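PDB 3KE7: putative ketosteroid isomerase from Parabacteroides distasonis ATCC 8503, which is of unproven function but, as a SnoaL-like protein of the NTF2 clan, probably binds a small molecule in its pocket and may act as a ketosteroid isomerase. Local coordinates for residues B[86-94]-B[106-114]; B[36-47]-B[55-64]. All blocks are in the same frame, centred on the assembly; numbering follows the deposited sequence.

Interaction 1: B[86-94]-B[106-114]; sequences QNIAVLTFN and WNCTEVYRR. With BCN (bicine), chain F.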
# COMPACT_ATOMS: atom_id res chain seq x y z
N GLN B 86 -11.77 11.07 -2.05
CA GLN B 86 -11.53 12.47 -2.32
C GLN B 86 -10.38 12.58 -3.34
O GLN B 86 -10.53 12.07 -4.51
CB GLN B 86 -11.31 13.25 -0.98
CG GLN B 86 -12.57 13.20 -0.03
CD GLN B 86 -12.40 13.89 1.33
OE1 GLN B 86 -11.45 14.61 1.55
NE2 GLN B 86 -13.35 13.67 2.23
N ASN B 87 -9.22 13.09 -2.92
CA ASN B 87 -8.11 13.28 -3.83
C ASN B 87 -7.11 12.09 -3.87
O ASN B 87 -6.00 12.24 -4.35
CB ASN B 87 -7.36 14.57 -3.50
CG ASN B 87 -6.60 14.53 -2.17
OD1 ASN B 87 -6.90 13.76 -1.25
ND2 ASN B 87 -5.55 15.41 -2.08
N ILE B 88 -7.54 10.93 -3.37
CA ILE B 88 -6.70 9.72 -3.34
C ILE B 88 -7.43 8.57 -4.05
O ILE B 88 -8.66 8.40 -3.95
CB ILE B 88 -6.44 9.29 -1.91
CG1 ILE B 88 -5.46 10.27 -1.25
CG2 ILE B 88 -5.89 7.86 -1.83
CD1 ILE B 88 -4.02 10.16 -1.72
N ALA B 89 -6.65 7.80 -4.82
CA ALA B 89 -7.14 6.55 -5.38
C ALA B 89 -6.15 5.48 -4.99
O ALA B 89 -4.95 5.60 -5.28
CB ALA B 89 -7.18 6.62 -6.87
N VAL B 90 -6.63 4.44 -4.33
CA VAL B 90 -5.80 3.28 -3.96
C VAL B 90 -6.07 2.18 -4.95
O VAL B 90 -7.20 1.68 -5.02
CB VAL B 90 -6.11 2.77 -2.53
CG1 VAL B 90 -5.13 1.62 -2.12
CG2 VAL B 90 -5.97 3.92 -1.52
N LEU B 91 -5.06 1.83 -5.76
CA LEU B 91 -5.15 0.75 -6.75
C LEU B 91 -4.45 -0.48 -6.22
O LEU B 91 -3.27 -0.45 -5.87
CB LEU B 91 -4.53 1.20 -8.07
CG LEU B 91 -4.30 0.09 -9.09
CD1 LEU B 91 -5.64 -0.54 -9.58
CD2 LEU B 91 -3.47 0.64 -10.27
N THR B 92 -5.18 -1.56 -6.14
CA THR B 92 -4.60 -2.84 -5.72
C THR B 92 -4.86 -3.88 -6.80
O THR B 92 -5.94 -3.91 -7.43
CB THR B 92 -5.15 -3.34 -4.36
OG1 THR B 92 -6.56 -3.34 -4.41
CG2 THR B 92 -4.69 -2.40 -3.23
N PHE B 93 -3.89 -4.76 -7.04
CA PHE B 93 -4.04 -5.78 -8.04
C PHE B 93 -2.97 -6.86 -7.85
O PHE B 93 -1.97 -6.65 -7.12
CB PHE B 93 -3.97 -5.20 -9.47
CG PHE B 93 -2.68 -4.46 -9.82
CD1 PHE B 93 -2.54 -3.12 -9.51
CD2 PHE B 93 -1.66 -5.09 -10.53
CE1 PHE B 93 -1.38 -2.43 -9.83
CE2 PHE B 93 -0.50 -4.40 -10.88
CZ PHE B 93 -0.37 -3.06 -10.49
N ASN B 94 -3.18 -7.97 -8.55
CA ASN B 94 -2.17 -8.95 -8.76
C ASN B 94 -1.74 -8.86 -10.21
O ASN B 94 -2.54 -8.40 -11.06
CB ASN B 94 -2.68 -10.34 -8.36
CG ASN B 94 -2.73 -10.49 -6.87
OD1 ASN B 94 -3.76 -10.27 -6.24
ND2 ASN B 94 -1.56 -10.72 -6.28
N TRP B 106 3.00 -11.17 -9.05
CA TRP B 106 3.15 -10.03 -8.18
C TRP B 106 1.86 -9.63 -7.48
O TRP B 106 0.78 -9.82 -7.98
CB TRP B 106 3.57 -8.80 -9.00
CG TRP B 106 4.87 -8.86 -9.72
CD1 TRP B 106 5.07 -9.25 -11.03
CD2 TRP B 106 6.16 -8.48 -9.23
NE1 TRP B 106 6.39 -9.14 -11.37
CE2 TRP B 106 7.08 -8.65 -10.28
CE3 TRP B 106 6.61 -7.96 -8.01
CZ2 TRP B 106 8.44 -8.35 -10.14
CZ3 TRP B 106 7.97 -7.67 -7.88
CH2 TRP B 106 8.86 -7.87 -8.94
N ASN B 107 2.05 -9.06 -6.29
CA ASN B 107 1.08 -8.26 -5.54
C ASN B 107 1.50 -6.78 -5.75
O ASN B 107 2.69 -6.46 -5.75
CB ASN B 107 1.22 -8.53 -4.05
CG ASN B 107 1.01 -9.96 -3.68
OD1 ASN B 107 -0.03 -10.56 -3.98
ND2 ASN B 107 1.98 -10.52 -2.93
N CYS B 108 0.52 -5.90 -5.86
CA CYS B 108 0.81 -4.48 -5.97
C CYS B 108 -0.23 -3.58 -5.32
O CYS B 108 -1.44 -3.75 -5.56
CB CYS B 108 0.96 -4.08 -7.44
SG CYS B 108 1.54 -2.35 -7.67
N THR B 109 0.27 -2.62 -4.55
CA THR B 109 -0.52 -1.51 -4.08
C THR B 109 0.10 -0.21 -4.62
O THR B 109 1.28 0.08 -4.33
CB THR B 109 -0.54 -1.42 -2.58
OG1 THR B 109 -1.00 -2.65 -2.04
CG2 THR B 109 -1.44 -0.24 -2.09
N GLU B 110 -0.68 0.58 -5.31
CA GLU B 110 -0.30 1.91 -5.74
C GLU B 110 -1.25 2.89 -5.06
O GLU B 110 -2.48 2.63 -5.01
CB GLU B 110 -0.42 2.11 -7.27
CG GLU B 110 0.31 1.16 -8.12
CD GLU B 110 1.77 1.49 -8.26
OE1 GLU B 110 2.27 2.29 -7.46
OE2 GLU B 110 2.44 0.95 -9.21
N VAL B 111 -0.73 3.99 -4.52
CA VAL B 111 -1.58 5.07 -4.06
C VAL B 111 -1.31 6.28 -4.98
O VAL B 111 -0.19 6.74 -5.07
CB VAL B 111 -1.34 5.46 -2.64
CG1 VAL B 111 -2.33 6.58 -2.26
CG2 VAL B 111 -1.53 4.24 -1.70
N TYR B 112 -2.37 6.76 -5.66
CA TYR B 112 -2.34 7.93 -6.52
C TYR B 112 -3.04 9.09 -5.82
O TYR B 112 -4.04 8.90 -5.11
CB TYR B 112 -3.11 7.67 -7.83
CG TYR B 112 -2.43 6.80 -8.88
CD1 TYR B 112 -2.35 5.44 -8.74
CD2 TYR B 112 -1.93 7.37 -10.04
CE1 TYR B 112 -1.83 4.64 -9.72
CE2 TYR B 112 -1.35 6.59 -11.02
CZ TYR B 112 -1.31 5.22 -10.86
OH TYR B 112 -0.77 4.42 -11.87
N ARG B 113 -2.49 10.29 -6.00
CA ARG B 113 -3.03 11.50 -5.45
C ARG B 113 -3.27 12.48 -6.56
O ARG B 113 -2.38 12.67 -7.40
CB ARG B 113 -2.07 12.11 -4.40
CG ARG B 113 -2.58 13.45 -3.76
CD ARG B 113 -1.64 14.02 -2.71
NE ARG B 113 -0.35 14.28 -3.32
CZ ARG B 113 0.85 14.11 -2.73
NH1 ARG B 113 0.97 13.69 -1.46
NH2 ARG B 113 1.96 14.33 -3.43
N ARG B 114 -4.45 13.09 -6.57
CA ARG B 114 -4.79 14.07 -7.57
C ARG B 114 -4.21 15.40 -7.12
O ARG B 114 -4.53 15.86 -6.03
CB ARG B 114 -6.32 14.16 -7.72
CG ARG B 114 -6.74 15.11 -8.87
CD ARG B 114 -8.25 15.09 -9.07
NE ARG B 114 -8.90 15.48 -7.83
CZ ARG B 114 -10.04 14.97 -7.37
NH1 ARG B 114 -10.74 14.05 -8.06
NH2 ARG B 114 -10.49 15.38 -6.19
N1 BCN F . 8.04 -4.29 -11.88
C1 BCN F . 9.25 -4.19 -11.06
C2 BCN F . 10.32 -5.18 -11.54
O21 BCN F . 11.34 -5.39 -10.85
O22 BCN F . 10.13 -5.78 -12.62
C3 BCN F . 7.39 -2.98 -12.04
C4 BCN F . 8.07 -2.18 -13.15
O4 BCN F . 8.16 -3.05 -14.28
C5 BCN F . 7.13 -5.21 -11.22
C6 BCN F . 6.13 -5.76 -12.21
O6 BCN F . 6.82 -6.22 -13.40
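Phe-93 and Cys-108 face each other in a hydrogen-bonded pair of two antiparallel strands whose axes come within 4.7 Å at 161°. From its CB, the Phe-93 side chain sets CG between the backbone N and the carbonyl carbon (chi1 59°), which swings the ring over its neighbour. CD1 and CD2 keep more distance, while CE1 and CZ close in: Cys-108 CB stands over one face, 3.7 Å from the ring centroid, and Cys-108 SG comes in obliquely, 3.5 Å from Phe-93 CZ. At the ring edge, CE1 approaches Glu-110 CG. On the other face of the sheet, Asn-94 ND2 donates to Asn-107 OD1 (2.8 Å) and to Trp-106 O (3.0 Å), both bonds bent, and Asn-94 OD1 accepts from the backbone of Lys-53 of the second subunit. Trp-106 lays one face of its indole against bicine, with NE1 3.5 Å from the ligand's C6, and meets the Trp-127 ring edge-to-face; an alanine here would probably leave bicine without that flat wall and open a gap beside Trp-127. Paired backbone N-H and C=O groups, as between Leu-91 and Glu-110, complete the antiparallel hairpin of the curved NTF2-like sheet, which at this end lines the ligand pocket.

Interaction 2: B[36-47]-B[55-64]; sequences VELSDTDVIYFD and EGLEQLRTYY
Val-36 plugs into helix 57-64 as a knob among Leu-57, Leu-60, Arg-61 and Tyr-64. Its two methyls divide the work: CG2 presses on the root of the Tyr-64 ring, 3.4 Å from CG, while CG1 reaches Leu-57 CD1 and lies over one face of the Arg-61 guanidinium. Leu-60 forks, each methyl on its own side. Its CD1 meets Tyr-45 CD2 at 3.5 Å, and its CD2 turns to Ser-39 and Val-43. With CG anti to the backbone N (chi1 176°), Tyr-45 extends from its strand toward the helix, and its ring meets that of Tyr-63 obliquely, planes at 57°. The polar ends converge on Asp-47 OD2, which is gripped twice: Tyr-63 OH donates at 2.6 Å on the syn lone pair, and Tyr-45 OH at 2.7 Å on the anti side. Held by two hydroxyls, the carboxylate is fixed in its rotation. A water joins Tyr-45 OH to Tyr-64 OH.

Side-chain packing thins toward Thr-41, which is exposed. Backbone bonds hold this side instead: Gly-56 N bonds to Val-43 O (2.8 Å) and Leu-57 N to Thr-41 O. Gly-56, at the N-cap position, has a positive phi (95°), where a CB would jam against the preceding carbonyl. Farther round the helix, on the outward surface, Arg-61 grips Glu-58 side-on with NE and NH2 in the given conformer of Glu-58.

Helix 57-65 thus packs against strand 43-46, their local axes 8.2 Å apart, with the end of helix 34-38 wedged alongside. Strand 54-55 leads into the helix and pairs with strand 43-46 at the sheet margin, where Glu-55, in the given conformer, reaches Arg-79 of the second subunit in a salt bridge.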
# COMPACT_ATOMS: atom_id res chain seq x y z
N VAL B 36 8.68 6.77 -12.88
CA VAL B 36 9.27 7.90 -12.21
C VAL B 36 8.54 9.18 -12.63
O VAL B 36 8.18 10.01 -11.80
CB VAL B 36 10.77 8.01 -12.52
CG1 VAL B 36 11.39 9.28 -11.85
CG2 VAL B 36 11.50 6.74 -12.06
N GLU B 37 8.24 9.27 -13.92
CA GLU B 37 7.46 10.40 -14.43
C GLU B 37 6.05 10.48 -13.83
O GLU B 37 5.53 11.60 -13.59
CB GLU B 37 7.39 10.32 -15.94
CG GLU B 37 8.79 10.35 -16.60
N LEU B 38 5.47 9.34 -13.52
CA LEU B 38 4.14 9.26 -12.99
C LEU B 38 4.11 9.46 -11.47
O LEU B 38 3.04 9.60 -10.88
CB LEU B 38 3.55 7.90 -13.32
CG LEU B 38 2.10 7.56 -13.04
CD1 LEU B 38 1.17 8.63 -13.52
CD2 LEU B 38 1.75 6.23 -13.65
N SER B 39 5.27 9.48 -10.82
CA SER B 39 5.35 9.60 -9.36
C SER B 39 5.60 11.03 -8.90
O SER B 39 6.23 11.83 -9.59
CB SER B 39 6.48 8.68 -8.82
OG SER B 39 6.19 7.30 -9.03
N ASP B 40 5.14 11.34 -7.67
CA ASP B 40 5.32 12.63 -7.07
C ASP B 40 6.57 12.71 -6.20
O ASP B 40 7.23 11.74 -5.86
CB ASP B 40 4.10 13.03 -6.25
CG ASP B 40 3.64 14.42 -6.53
OD1 ASP B 40 4.51 15.26 -6.92
OD2 ASP B 40 2.42 14.70 -6.31
N THR B 41 6.90 13.94 -5.82
CA THR B 41 8.13 14.21 -5.10
C THR B 41 8.28 13.44 -3.78
O THR B 41 9.39 13.13 -3.38
CB THR B 41 8.35 15.73 -4.84
OG1 THR B 41 7.25 16.28 -4.09
CG2 THR B 41 8.54 16.45 -6.16
N ASP B 42 7.15 13.15 -3.13
CA ASP B 42 7.10 12.50 -1.82
C ASP B 42 6.85 11.01 -1.91
O ASP B 42 6.49 10.38 -0.90
CB ASP B 42 6.05 13.19 -0.95
CG ASP B 42 4.67 13.12 -1.53
OD1 ASP B 42 4.48 13.27 -2.79
OD2 ASP B 42 3.72 12.99 -0.70
N VAL B 43 7.12 10.41 -3.05
CA VAL B 43 6.81 9.01 -3.25
C VAL B 43 7.62 8.11 -2.30
O VAL B 43 8.78 8.35 -2.02
CB VAL B 43 7.06 8.63 -4.73
CG1 VAL B 43 8.60 8.77 -5.10
CG2 VAL B 43 6.53 7.25 -5.04
N ILE B 44 6.96 7.06 -1.83
CA ILE B 44 7.55 6.00 -1.05
C ILE B 44 7.40 4.74 -1.90
O ILE B 44 6.35 4.46 -2.43
CB ILE B 44 6.82 5.82 0.30
CG1 ILE B 44 6.82 7.09 1.14
CG2 ILE B 44 7.39 4.63 1.08
CD1 ILE B 44 8.12 7.57 1.52
N TYR B 45 8.44 3.92 -1.94
CA TYR B 45 8.46 2.73 -2.80
C TYR B 45 9.12 1.52 -2.12
O TYR B 45 10.17 1.64 -1.46
CB TYR B 45 9.29 3.07 -4.06
CG TYR B 45 9.53 1.94 -5.05
CD1 TYR B 45 10.54 1.03 -4.82
CD2 TYR B 45 8.78 1.81 -6.25
CE1 TYR B 45 10.78 0.01 -5.68
CE2 TYR B 45 9.03 0.80 -7.12
CZ TYR B 45 10.02 -0.13 -6.81
OH TYR B 45 10.29 -1.17 -7.71
N PHE B 46 8.47 0.37 -2.26
CA PHE B 46 8.98 -0.91 -1.86
C PHE B 46 8.98 -1.89 -3.03
O PHE B 46 8.06 -1.92 -3.83
CB PHE B 46 8.07 -1.62 -0.83
CG PHE B 46 7.82 -0.92 0.47
CD1 PHE B 46 8.63 -1.14 1.59
CD2 PHE B 46 6.69 -0.14 0.65
CE1 PHE B 46 8.30 -0.60 2.85
CE2 PHE B 46 6.42 0.40 1.94
CZ PHE B 46 7.20 0.15 2.99
N ASP B 47 9.99 -2.77 -3.04
CA ASP B 47 9.96 -3.94 -3.91
C ASP B 47 10.82 -5.00 -3.25
O ASP B 47 11.46 -4.73 -2.25
CB ASP B 47 10.32 -3.68 -5.40
CG ASP B 47 11.79 -3.48 -5.67
OD1 ASP B 47 12.68 -3.99 -4.94
OD2 ASP B 47 12.10 -2.87 -6.75
N GLU B 55 12.54 6.48 -0.37
CA GLU B 55 11.81 7.71 0.02
C GLU B 55 12.24 8.87 -0.82
O GLU B 55 13.42 9.33 -0.78
CB GLU B 55 12.07 8.05 1.46
CG GLU B 55 11.63 6.97 2.36
CD GLU B 55 11.93 7.21 3.80
OE1 GLU B 55 11.88 8.41 4.26
OE2 GLU B 55 12.18 6.17 4.49
N GLY B 56 11.28 9.42 -1.51
CA GLY B 56 11.49 10.57 -2.34
C GLY B 56 11.75 10.25 -3.79
O GLY B 56 12.34 9.24 -4.12
N LEU B 57 11.32 11.16 -4.65
CA LEU B 57 11.46 10.97 -6.05
C LEU B 57 12.88 10.90 -6.49
O LEU B 57 13.18 10.20 -7.46
CB LEU B 57 10.74 12.10 -6.77
CG LEU B 57 10.56 11.95 -8.28
CD1 LEU B 57 9.76 10.72 -8.62
CD2 LEU B 57 9.82 13.24 -8.82
N GLU B 58 13.81 11.63 -5.87
CA GLU B 58 15.18 11.55 -6.31
C GLU B 58 15.79 10.17 -6.08
O GLU B 58 16.52 9.67 -6.93
CB GLU B 58 16.02 12.70 -5.73
CG GLU B 58 15.56 14.04 -6.27
CD GLU B 58 15.32 14.00 -7.80
OE1 GLU B 58 16.26 13.63 -8.54
OE2 GLU B 58 14.20 14.29 -8.26
N GLN B 59 15.47 9.55 -4.95
CA GLN B 59 15.91 8.18 -4.67
C GLN B 59 15.27 7.21 -5.64
O GLN B 59 15.93 6.28 -6.13
CB GLN B 59 15.56 7.72 -3.27
CG GLN B 59 16.54 8.10 -2.20
CD GLN B 59 16.18 7.53 -0.85
OE1 GLN B 59 15.34 6.62 -0.73
NE2 GLN B 59 16.81 8.05 0.20
N LEU B 60 13.98 7.40 -5.91
CA LEU B 60 13.27 6.55 -6.86
C LEU B 60 13.94 6.64 -8.24
O LEU B 60 14.15 5.64 -8.91
CB LEU B 60 11.79 6.92 -6.94
CG LEU B 60 10.98 5.91 -7.77
CD1 LEU B 60 10.83 4.56 -7.04
CD2 LEU B 60 9.62 6.53 -8.12
N ARG B 61 14.21 7.85 -8.69
CA ARG B 61 14.86 8.11 -9.97
C ARG B 61 16.20 7.41 -10.05
O ARG B 61 16.46 6.71 -11.03
CB ARG B 61 15.00 9.61 -10.20
CG ARG B 61 15.62 9.91 -11.54
CD ARG B 61 16.01 11.38 -11.67
NE ARG B 61 15.00 12.25 -11.10
CZ ARG B 61 13.86 12.58 -11.67
NH1 ARG B 61 13.54 12.12 -12.89
NH2 ARG B 61 13.01 13.39 -11.02
N THR B 62 17.03 7.55 -9.05
CA THR B 62 18.32 6.87 -9.01
C THR B 62 18.19 5.36 -9.13
O THR B 62 18.94 4.72 -9.87
CB THR B 62 19.06 7.26 -7.71
OG1 THR B 62 19.24 8.68 -7.73
CG2 THR B 62 20.43 6.54 -7.60
N TYR B 63 17.22 4.79 -8.42
CA TYR B 63 16.98 3.36 -8.49
C TYR B 63 16.55 2.92 -9.92
O TYR B 63 17.09 1.98 -10.51
CB TYR B 63 15.89 3.00 -7.48
CG TYR B 63 15.55 1.55 -7.41
CD1 TYR B 63 16.50 0.61 -7.08
CD2 TYR B 63 14.25 1.10 -7.67
CE1 TYR B 63 16.18 -0.73 -7.01
CE2 TYR B 63 13.92 -0.22 -7.55
CZ TYR B 63 14.90 -1.13 -7.25
OH TYR B 63 14.63 -2.51 -7.18
N TYR B 64 15.59 3.65 -10.47
CA TYR B 64 15.07 3.32 -11.79
C TYR B 64 16.08 3.52 -12.91
O TYR B 64 16.05 2.82 -13.93
CB TYR B 64 13.79 4.17 -12.09
CG TYR B 64 12.52 3.48 -11.76
CD1 TYR B 64 12.06 3.39 -10.49
CD2 TYR B 64 11.77 2.92 -12.77
CE1 TYR B 64 10.86 2.76 -10.19
CE2 TYR B 64 10.58 2.27 -12.50
CZ TYR B 64 10.12 2.20 -11.22
OH TYR B 64 8.92 1.51 -11.01
O HOH W 1 9.48 -1.17 -10.39

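Interactions 1 and 2 have centres 15 Å apart and both reach one sheet, in which strand 120-129 lies between strands 43-46 and 102-114. They nevertheless meet directly: Arg-113 NH2 makes salt bridges to Asp-42 OD1 (2.8 Å) and Asp-40 OD2 (2.9 Å), tying the hairpin to the turn at residues 40-43. Nearby, Tyr-112 OH packs on Leu-38 CD2 at 3.6 Å, while the same hydroxyl is hydrogen-bonded to Glu-23. Both contacts also reach the bicine pocket, interaction 1 through Trp-106 and interaction 2 through Tyr-64, whose side chain comes about 4 Å from the ligand at nearest atoms. Each touches the second subunit as well, and Asn-107 packs on Phe-46 across that interface.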